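Local atomic coordinates of protein insensitive (PDB entry 4IX7), a protein that binds the palindromic DNA sequence CCAATTGG through its BEN domain and represses neural-development genes, also acting as a corepressor for Suppressor of Hairless. Residues C[42-47]-C[97-102]; C[33-38]-C[74-79]; C[10-15]-C[70-75]. All coordinates share one frame; numbering follows the deposited sequence.

Contact 1 of 3, residues C[42-47]-C[97-102]; sequences ETLATH and TKCADE. With nucleotides of chain B.
Leu44 and Cys99 bring the backbones of two helical segments to 4.9 Å between their CA atoms, and the axes of 42-46 and 97-102 pass 7.3 Å apart at a signed angle of -104°. Ala45 and Glu102 come nearer still, 4.6 Å between CA atoms; the small side chains of Ala45 and Cys99 suit so close a crossing. Ala45 CB lies 3.4 Å from Glu102 O, and Cys99 CB faces the carbonyl oxygens of Leu44 and His47, both on one side of it. No hydrogen bond spans the segments; Cys99 CA approaches Leu44 O at 3.5 Å in a CH...O contact. Leu44 packs obliquely over the aliphatic part of Glu102, its CB 3.8 Å from Glu102 CG. The bend of Glu102 at chi2 (-67°) turns the carboxylate away from Leu44; there OE2 forms a salt bridge with Lys98 NZ at 2.6 Å, on its anti side, and a second with Arg41. Other residues of the same turns, Thr97 and Asp101, face the DNA in this BEN domain. Asp101 OD1 accepts from N4 of cytosine DC4 of chain B at 2.9 Å, nearly straight at 176°, while Asp101 CG meets the methyl C7 of thymine DT3 of chain B; Arg32 holds OD2 by a salt bridge, which would help fix the carboxylate. Helix 41-46 thus backs the DNA-contacting helix 88-112, with helix 27-38 beside Lys98 and Leu68 against Cys99.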
loop_
_atom_site.group_PDB
_atom_site.type_symbol
_atom_site.label_atom_id
_atom_site.label_comp_id
_atom_site.label_asym_id
_atom_site.label_seq_id
_atom_site.Cartn_x
_atom_site.Cartn_y
_atom_site.Cartn_z
ATOM N N GLU C 42 -15.769 5.840 16.756
ATOM C CA GLU C 42 -16.806 6.297 15.828
ATOM C C GLU C 42 -16.237 7.254 14.783
ATOM O O GLU C 42 -16.595 7.178 13.610
ATOM C CB GLU C 42 -17.977 6.943 16.570
ATOM C CG GLU C 42 -19.218 7.179 15.702
ATOM C CD GLU C 42 -19.293 8.580 15.102
ATOM O OE1 GLU C 42 -20.197 8.821 14.270
ATOM O OE2 GLU C 42 -18.458 9.443 15.459
ATOM N N THR C 43 -15.351 8.149 15.212
ATOM C CA THR C 43 -14.675 9.053 14.286
ATOM C C THR C 43 -13.839 8.276 13.263
ATOM O O THR C 43 -13.893 8.556 12.060
ATOM C CB THR C 43 -13.776 10.048 15.049
ATOM O OG1 THR C 43 -14.584 10.833 15.938
ATOM C CG2 THR C 43 -13.073 10.967 14.088
ATOM N N LEU C 44 -13.070 7.300 13.746
ATOM C CA LEU C 44 -12.249 6.481 12.863
ATOM C C LEU C 44 -13.111 5.702 11.877
ATOM O O LEU C 44 -12.718 5.479 10.728
ATOM C CB LEU C 44 -11.402 5.501 13.683
ATOM C CG LEU C 44 -10.388 6.159 14.622
ATOM C CD1 LEU C 44 -9.676 5.088 15.446
ATOM C CD2 LEU C 44 -9.376 6.971 13.829
ATOM N N ALA C 45 -14.290 5.288 12.332
ATOM C CA ALA C 45 -15.145 4.448 11.502
ATOM C C ALA C 45 -15.866 5.244 10.415
ATOM O O ALA C 45 -16.300 4.679 9.409
ATOM C CB ALA C 45 -16.144 3.723 12.364
ATOM N N THR C 46 -15.984 6.551 10.610
ATOM C CA THR C 46 -16.765 7.388 9.691
ATOM C C THR C 46 -15.941 8.385 8.893
ATOM O O THR C 46 -16.491 9.110 8.065
ATOM C CB THR C 46 -17.836 8.193 10.453
ATOM O OG1 THR C 46 -17.209 8.996 11.469
ATOM C CG2 THR C 46 -18.844 7.259 11.090
ATOM N N HIS C 47 -14.635 8.436 9.147
ATOM C CA HIS C 47 -13.745 9.369 8.466
ATOM C C HIS C 47 -12.682 8.603 7.693
ATOM O O HIS C 47 -12.533 7.391 7.862
ATOM C CB HIS C 47 -13.070 10.306 9.470
ATOM C CG HIS C 47 -13.995 11.333 10.047
ATOM N ND1 HIS C 47 -15.131 11.006 10.763
ATOM C CD2 HIS C 47 -13.956 12.687 10.003
ATOM C CE1 HIS C 47 -15.742 12.117 11.141
ATOM N NE2 HIS C 47 -15.053 13.149 10.693
ATOM N N THR C 97 -5.862 1.799 6.811
ATOM C CA THR C 97 -6.270 0.461 7.189
ATOM C C THR C 97 -7.043 0.481 8.501
ATOM O O THR C 97 -8.083 -0.152 8.622
ATOM C CB THR C 97 -5.059 -0.473 7.322
ATOM O OG1 THR C 97 -4.278 -0.425 6.113
ATOM C CG2 THR C 97 -5.536 -1.907 7.562
ATOM N N LYS C 98 -6.553 1.239 9.474
ATOM C CA LYS C 98 -7.223 1.296 10.769
ATOM C C LYS C 98 -8.633 1.895 10.647
ATOM O O LYS C 98 -9.580 1.418 11.293
ATOM C CB LYS C 98 -6.379 2.078 11.778
ATOM C CG LYS C 98 -7.041 2.268 13.148
ATOM C CD LYS C 98 -7.488 0.932 13.738
ATOM C CE LYS C 98 -7.816 1.065 15.211
ATOM N NZ LYS C 98 -8.347 -0.209 15.808
ATOM N N CYS C 99 -8.769 2.939 9.831
ATOM C CA CYS C 99 -10.086 3.532 9.584
ATOM C C CYS C 99 -11.026 2.505 8.963
ATOM O O CYS C 99 -12.187 2.410 9.342
ATOM C CB CYS C 99 -9.976 4.750 8.661
ATOM S SG CYS C 99 -9.253 6.180 9.478
ATOM N N ALA C 100 -10.520 1.734 8.007
ATOM C CA ALA C 100 -11.325 0.688 7.374
ATOM C C ALA C 100 -11.700 -0.401 8.375
ATOM O O ALA C 100 -12.821 -0.901 8.361
ATOM C CB ALA C 100 -10.581 0.098 6.185
ATOM N N ASP C 101 -10.767 -0.747 9.260
ATOM C CA ASP C 101 -11.025 -1.746 10.300
ATOM C C ASP C 101 -12.141 -1.291 11.256
ATOM O O ASP C 101 -13.034 -2.072 11.617
ATOM C CB ASP C 101 -9.750 -2.043 11.099
ATOM C CG ASP C 101 -8.682 -2.765 10.279
ATOM O OD1 ASP C 101 -9.011 -3.366 9.233
ATOM O OD2 ASP C 101 -7.505 -2.764 10.705
ATOM N N GLU C 102 -12.103 -0.023 11.650
ATOM C CA GLU C 102 -13.110 0.510 12.569
ATOM C C GLU C 102 -14.465 0.633 11.892
ATOM O O GLU C 102 -15.508 0.437 12.518
ATOM C CB GLU C 102 -12.664 1.849 13.154
ATOM C CG GLU C 102 -11.471 1.730 14.085
ATOM C CD GLU C 102 -11.774 0.963 15.371
ATOM O OE1 GLU C 102 -12.964 0.750 15.719
ATOM O OE2 GLU C 102 -10.807 0.571 16.055
ATOM P P DT B 3 -5.336 -4.030 16.582
ATOM O OP1 DT B 3 -4.277 -3.744 17.577
ATOM O OP2 DT B 3 -6.191 -2.971 16.030
ATOM O "O5'" DT B 3 -4.641 -4.755 15.331
ATOM C "C5'" DT B 3 -3.738 -5.791 15.607
ATOM C "C4'" DT B 3 -3.287 -6.388 14.294
ATOM O "O4'" DT B 3 -4.416 -7.059 13.685
ATOM C "C3'" DT B 3 -2.791 -5.377 13.265
ATOM O "O3'" DT B 3 -1.433 -5.710 12.947
ATOM C "C2'" DT B 3 -3.758 -5.532 12.094
ATOM C "C1'" DT B 3 -4.278 -6.943 12.277
ATOM N N1 DT B 3 -5.613 -7.214 11.697
ATOM C C2 DT B 3 -5.776 -8.346 10.915
ATOM O O2 DT B 3 -4.863 -9.118 10.654
ATOM N N3 DT B 3 -7.050 -8.525 10.437
ATOM C C4 DT B 3 -8.151 -7.734 10.690
ATOM O O4 DT B 3 -9.254 -7.991 10.215
ATOM C C5 DT B 3 -7.913 -6.583 11.523
ATOM C C7 DT B 3 -9.035 -5.643 11.853
ATOM C C6 DT B 3 -6.678 -6.387 11.996
ATOM P P DC B 4 -0.594 -4.813 11.919
ATOM O OP1 DC B 4 0.844 -4.954 12.252
ATOM O OP2 DC B 4 -1.223 -3.474 11.851
ATOM O "O5'" DC B 4 -0.887 -5.495 10.516
ATOM C "C5'" DC B 4 -0.478 -6.843 10.333
ATOM C "C4'" DC B 4 -1.046 -7.342 9.025
ATOM O "O4'" DC B 4 -2.487 -7.329 9.091
ATOM C "C3'" DC B 4 -0.725 -6.460 7.822
ATOM O "O3'" DC B 4 0.293 -7.149 7.116
ATOM C "C2'" DC B 4 -2.033 -6.363 7.031
ATOM C "C1'" DC B 4 -2.950 -7.329 7.757
ATOM N N1 DC B 4 -4.373 -6.904 7.823
ATOM C C2 DC B 4 -5.349 -7.667 7.175
ATOM O O2 DC B 4 -4.994 -8.676 6.562
ATOM N N3 DC B 4 -6.641 -7.274 7.236
ATOM C C4 DC B 4 -6.977 -6.165 7.912
ATOM N N4 DC B 4 -8.273 -5.809 7.951
ATOM C C5 DC B 4 -5.989 -5.362 8.564
ATOM C C6 DC B 4 -4.713 -5.764 8.496
#

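Contact 2 of 3, residues C[33-38]-C[74-79]; sequences KLLVTI and QDIIFA
Leu34 opens a buried apolar interface with Ile76 between two helices of the BEN domain, 27-38 and 70-84. The short segments run roughly antiparallel, at 148° between their N-to-C directions, and their axes come no nearer than 10.8 Å, a spacing that side chains must fill; no hydrogen bond crosses it. The Leu34 and Ile76 side chains slide past each other in opposite directions, Leu34 CD1 lying 4.1 Å from Ile76 CG2 and 4.5 Å from Ala79 CB, one turn further along the facing helix. Leu35 comes next and crosses Ile76 at about a right angle: its CD2 methyl touches Ile76 CD1 at 3.6 Å, while its other methyl, CD1, packs on Lys98 of helix 88-112. The following turn brings Ile38, which reaches toward Ile76 tip to tip and also packs on Val14 of strand 13-15 and on Thr12. Ile76 is therefore the common partner of all three residues, and its torsions explain how. With CG1 anti to the carbonyl carbon (chi1 -69°) and the chain extended at chi2 (170°), CG2 is directed to Leu34 and CD1 is left for Leu35 and Ile38. The branched side chain thus fills the middle of the helix pair with all its methyls engaged. At the far end of the walk, Ile38 CD1 lies 3.7 Å from Ile76 CG1 and 3.8 Å from Ile76 CD1.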
loop_
_atom_site.group_PDB
_atom_site.type_symbol
_atom_site.label_atom_id
_atom_site.label_comp_id
_atom_site.label_asym_id
_atom_site.label_seq_id
_atom_site.Cartn_x
_atom_site.Cartn_y
_atom_site.Cartn_z
ATOM N N LYS C 33 -2.183 2.485 17.804
ATOM C CA LYS C 33 -2.324 2.869 19.205
ATOM C C LYS C 33 -2.544 4.366 19.348
ATOM O O LYS C 33 -3.403 4.802 20.118
ATOM C CB LYS C 33 -1.118 2.429 20.037
ATOM C CG LYS C 33 -1.259 2.732 21.528
ATOM C CD LYS C 33 -2.524 2.100 22.111
ATOM C CE LYS C 33 -2.471 2.056 23.637
ATOM N NZ LYS C 33 -3.688 1.445 24.249
ATOM N N LEU C 34 -1.775 5.155 18.605
ATOM C CA LEU C 34 -1.957 6.602 18.664
ATOM C C LEU C 34 -3.362 6.960 18.195
ATOM O O LEU C 34 -4.028 7.793 18.808
ATOM C CB LEU C 34 -0.899 7.323 17.822
ATOM C CG LEU C 34 0.539 7.240 18.349
ATOM C CD1 LEU C 34 1.526 7.755 17.312
ATOM C CD2 LEU C 34 0.659 8.044 19.637
ATOM N N LEU C 35 -3.815 6.342 17.107
ATOM C CA LEU C 35 -5.145 6.643 16.580
ATOM C C LEU C 35 -6.272 6.412 17.577
ATOM O O LEU C 35 -7.156 7.254 17.707
ATOM C CB LEU C 35 -5.425 5.839 15.311
ATOM C CG LEU C 35 -4.713 6.302 14.041
ATOM C CD1 LEU C 35 -4.891 5.236 12.973
ATOM C CD2 LEU C 35 -5.211 7.664 13.533
ATOM N N VAL C 36 -6.258 5.282 18.279
ATOM C CA VAL C 36 -7.348 4.994 19.209
ATOM C C VAL C 36 -7.222 5.777 20.506
ATOM O O VAL C 36 -8.147 5.787 21.318
ATOM C CB VAL C 36 -7.493 3.488 19.502
ATOM C CG1 VAL C 36 -7.819 2.750 18.204
ATOM C CG2 VAL C 36 -6.234 2.937 20.185
ATOM N N THR C 37 -6.073 6.419 20.701
ATOM C CA THR C 37 -5.883 7.297 21.853
ATOM C C THR C 37 -6.386 8.707 21.548
ATOM O O THR C 37 -6.958 9.381 22.412
ATOM C CB THR C 37 -4.395 7.344 22.281
ATOM O OG1 THR C 37 -3.941 6.012 22.559
ATOM C CG2 THR C 37 -4.228 8.180 23.552
ATOM N N ILE C 38 -6.220 9.125 20.298
ATOM C CA ILE C 38 -6.461 10.506 19.884
ATOM C C ILE C 38 -7.878 10.708 19.333
ATOM O O ILE C 38 -8.473 11.783 19.497
ATOM C CB ILE C 38 -5.399 10.931 18.846
ATOM C CG1 ILE C 38 -4.036 11.075 19.529
ATOM C CG2 ILE C 38 -5.790 12.209 18.120
ATOM C CD1 ILE C 38 -2.872 11.004 18.560
ATOM N N GLN C 74 -1.194 15.012 11.048
ATOM C CA GLN C 74 0.165 15.494 10.820
ATOM C C GLN C 74 1.056 15.160 12.016
ATOM O O GLN C 74 2.205 14.756 11.845
ATOM C CB GLN C 74 0.167 17.001 10.574
ATOM C CG GLN C 74 1.495 17.529 10.068
ATOM C CD GLN C 74 1.519 19.047 9.968
ATOM O OE1 GLN C 74 0.549 19.722 10.325
ATOM N NE2 GLN C 74 2.631 19.590 9.484
ATOM N N ASP C 75 0.515 15.303 13.223
ATOM C CA ASP C 75 1.280 14.993 14.426
ATOM C C ASP C 75 1.564 13.503 14.563
ATOM O O ASP C 75 2.661 13.114 14.973
ATOM C CB ASP C 75 0.573 15.513 15.678
ATOM C CG ASP C 75 0.813 16.997 15.905
ATOM O OD1 ASP C 75 1.666 17.588 15.204
ATOM O OD2 ASP C 75 0.149 17.557 16.800
ATOM N N ILE C 76 0.582 12.670 14.225
ATOM C CA ILE C 76 0.785 11.229 14.282
ATOM C C ILE C 76 1.879 10.826 13.309
ATOM O O ILE C 76 2.764 10.042 13.651
ATOM C CB ILE C 76 -0.516 10.459 13.983
ATOM C CG1 ILE C 76 -1.503 10.670 15.139
ATOM C CG2 ILE C 76 -0.235 8.963 13.759
ATOM C CD1 ILE C 76 -2.892 10.159 14.840
ATOM N N ILE C 77 1.838 11.382 12.103
ATOM C CA ILE C 77 2.865 11.093 11.102
ATOM C C ILE C 77 4.227 11.570 11.598
ATOM O O ILE C 77 5.217 10.852 11.485
ATOM C CB ILE C 77 2.521 11.731 9.747
ATOM C CG1 ILE C 77 1.274 11.070 9.158
ATOM C CG2 ILE C 77 3.688 11.605 8.790
ATOM C CD1 ILE C 77 0.699 11.821 7.944
ATOM N N PHE C 78 4.269 12.766 12.175
ATOM C CA PHE C 78 5.512 13.281 12.739
ATOM C C PHE C 78 6.099 12.314 13.764
ATOM O O PHE C 78 7.278 11.953 13.687
ATOM C CB PHE C 78 5.293 14.656 13.379
ATOM C CG PHE C 78 6.540 15.254 13.965
ATOM C CD1 PHE C 78 7.337 16.098 13.209
ATOM C CD2 PHE C 78 6.910 14.981 15.275
ATOM C CE1 PHE C 78 8.487 16.655 13.745
ATOM C CE2 PHE C 78 8.062 15.531 15.817
ATOM C CZ PHE C 78 8.848 16.373 15.050
ATOM N N ALA C 79 5.278 11.891 14.720
ATOM C CA ALA C 79 5.764 11.042 15.797
ATOM C C ALA C 79 6.249 9.683 15.286
ATOM O O ALA C 79 7.330 9.217 15.659
ATOM C CB ALA C 79 4.690 10.852 16.840
#

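Contact 3 of 3, residues C[10-15]-C[70-75]; sequences NNTCVP and PGKIQD
Asp75 and Thr12 meet where the loop before strand 13-15, which pairs with 4-6 in a small antiparallel sheet, is tied to the first turns of helix 70-84 in the BEN domain. From its CB, 3.6 Å from Thr12 OG1, the Asp75 side chain points into the loop, and CG, anti to the carbonyl carbon (chi1 -81°), sets the carboxylate against the loop, where Asn10 and Thr12 bond to it. OD1 accepts from Asn10 N at 2.9 Å with its syn lone pair. OD2 takes two bonds from Thr12, one from the backbone N, met nearly along the C-O direction, and one from OG1 at 2.7 Å on the anti side; these donors come from opposite faces of the carboxylate plane. Three bonds therefore hold a buried carboxylate and fix its rotation, and this neutral donor set would probably stabilise the negative charge. An asparagine in its place would probably leave one of the loop donors without an acceptor, since its amide nitrogen cannot accept as a carboxylate oxygen does. Beside this site, Asn10 crosses Gln74 at about a right angle, with their amide planes 59° apart. Thr12 OG1 also rests on the aliphatic start of Lys72, 3.6 Å from CG, and Lys72 packs further on Ile38 of helix 27-38. Both acceptors of Asn10 ND2 lie close to its amide plane: Gln74 OE1 at 2.9 Å, approached from above its carbonyl plane, and Gly71 O at 3.0 Å, which also accepts from Asp75 N.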
loop_
_atom_site.group_PDB
_atom_site.type_symbol
_atom_site.label_atom_id
_atom_site.label_comp_id
_atom_site.label_asym_id
_atom_site.label_seq_id
_atom_site.Cartn_x
_atom_site.Cartn_y
_atom_site.Cartn_z
ATOM N N ASN C 10 1.904 20.275 16.280
ATOM C CA ASN C 10 0.580 20.851 16.512
ATOM C C ASN C 10 0.054 20.596 17.921
ATOM O O ASN C 10 -1.103 20.891 18.230
ATOM C CB ASN C 10 -0.420 20.374 15.452
ATOM C CG ASN C 10 0.024 20.720 14.048
ATOM O OD1 ASN C 10 0.522 21.823 13.795
ATOM N ND2 ASN C 10 -0.129 19.777 13.127
ATOM N N ASN C 11 0.921 20.049 18.767
ATOM C CA ASN C 11 0.606 19.803 20.172
ATOM C C ASN C 11 -0.552 18.821 20.405
ATOM O O ASN C 11 -1.278 18.910 21.398
ATOM C CB ASN C 11 0.386 21.123 20.932
ATOM C CG ASN C 11 0.432 20.952 22.446
ATOM O OD1 ASN C 11 -0.442 21.447 23.166
ATOM N ND2 ASN C 11 1.442 20.241 22.932
ATOM N N THR C 12 -0.708 17.855 19.504
ATOM C CA THR C 12 -1.600 16.743 19.790
ATOM C C THR C 12 -0.916 15.922 20.874
ATOM O O THR C 12 0.277 15.620 20.765
ATOM C CB THR C 12 -1.808 15.865 18.548
ATOM O OG1 THR C 12 -2.279 16.685 17.467
ATOM C CG2 THR C 12 -2.824 14.762 18.832
ATOM N N CYS C 13 -1.659 15.582 21.922
ATOM C CA CYS C 13 -1.076 14.888 23.068
ATOM C C CYS C 13 -1.706 13.536 23.366
ATOM O O CYS C 13 -2.870 13.282 23.034
ATOM C CB CYS C 13 -1.176 15.759 24.322
ATOM S SG CYS C 13 -0.244 17.307 24.219
ATOM N N VAL C 14 -0.908 12.678 23.995
ATOM C CA VAL C 14 -1.370 11.414 24.551
ATOM C C VAL C 14 -0.751 11.296 25.939
ATOM O O VAL C 14 0.272 11.929 26.208
ATOM C CB VAL C 14 -0.923 10.210 23.677
ATOM C CG1 VAL C 14 -1.494 10.328 22.267
ATOM C CG2 VAL C 14 0.603 10.110 23.626
ATOM N N PRO C 15 -1.364 10.499 26.832
ATOM C CA PRO C 15 -0.734 10.355 28.149
ATOM C C PRO C 15 0.647 9.721 28.034
ATOM O O PRO C 15 0.885 8.924 27.116
ATOM C CB PRO C 15 -1.683 9.412 28.889
ATOM C CG PRO C 15 -2.996 9.557 28.182
ATOM C CD PRO C 15 -2.631 9.757 26.740
ATOM N N PRO C 70 -6.723 17.198 10.200
ATOM C CA PRO C 70 -5.415 17.190 9.539
ATOM C C PRO C 70 -4.256 17.488 10.484
ATOM O O PRO C 70 -3.181 16.927 10.295
ATOM C CB PRO C 70 -5.528 18.312 8.500
ATOM C CG PRO C 70 -6.970 18.560 8.329
ATOM C CD PRO C 70 -7.654 18.172 9.600
ATOM N N GLY C 71 -4.460 18.364 11.467
ATOM C CA GLY C 71 -3.389 18.723 12.378
ATOM C C GLY C 71 -3.006 17.551 13.263
ATOM O O GLY C 71 -1.822 17.317 13.538
ATOM N N LYS C 72 -4.010 16.797 13.693
ATOM C CA LYS C 72 -3.775 15.608 14.506
ATOM C C LYS C 72 -3.082 14.508 13.690
ATOM O O LYS C 72 -2.152 13.843 14.170
ATOM C CB LYS C 72 -5.090 15.118 15.139
ATOM C CG LYS C 72 -5.643 16.102 16.183
ATOM C CD LYS C 72 -6.956 15.617 16.785
ATOM C CE LYS C 72 -7.416 16.600 17.854
ATOM N NZ LYS C 72 -8.786 16.311 18.357
ATOM N N ILE C 73 -3.514 14.332 12.448
ATOM C CA ILE C 73 -2.895 13.348 11.571
ATOM C C ILE C 73 -1.441 13.726 11.296
ATOM O O ILE C 73 -0.558 12.873 11.334
ATOM C CB ILE C 73 -3.697 13.178 10.267
ATOM C CG1 ILE C 73 -5.027 12.481 10.574
ATOM C CG2 ILE C 73 -2.913 12.359 9.239
ATOM C CD1 ILE C 73 -4.884 11.195 11.342
ATOM N N GLN C 74 -1.194 15.012 11.048
ATOM C CA GLN C 74 0.165 15.494 10.820
ATOM C C GLN C 74 1.056 15.160 12.016
ATOM O O GLN C 74 2.205 14.756 11.845
ATOM C CB GLN C 74 0.167 17.001 10.574
ATOM C CG GLN C 74 1.495 17.529 10.068
ATOM C CD GLN C 74 1.519 19.047 9.968
ATOM O OE1 GLN C 74 0.549 19.722 10.325
ATOM N NE2 GLN C 74 2.631 19.590 9.484
ATOM N N ASP C 75 0.515 15.303 13.223
ATOM C CA ASP C 75 1.280 14.993 14.426
ATOM C C ASP C 75 1.564 13.503 14.563
ATOM O O ASP C 75 2.661 13.114 14.973
ATOM C CB ASP C 75 0.573 15.513 15.678
ATOM C CG ASP C 75 0.813 16.997 15.905
ATOM O OD1 ASP C 75 1.666 17.588 15.204
ATOM O OD2 ASP C 75 0.149 17.557 16.800
#

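From the N terminus, segment 10-15, a loop running into strand 13-15, comes first, and contact 3 closes the longest loop by joining it to the start of helix 70-84. Helix 27-38 lies within that span and returns to the same helix at contact 2, so both contacts end on one helix and share Gln74 and Asp75, their centres 6 Å apart. Helix 41-46 follows and pairs with helix 88-112, beyond helix 70-84 in sequence, at contact 1, whose segments alternate along the chain with those of both others. Contacts 1 and 2 touch through Lys98 CE and Val36 CG1, 3.4 Å apart, joining the DNA-facing helix 88-112 to helix 27-38; contacts 1 and 3 do not touch.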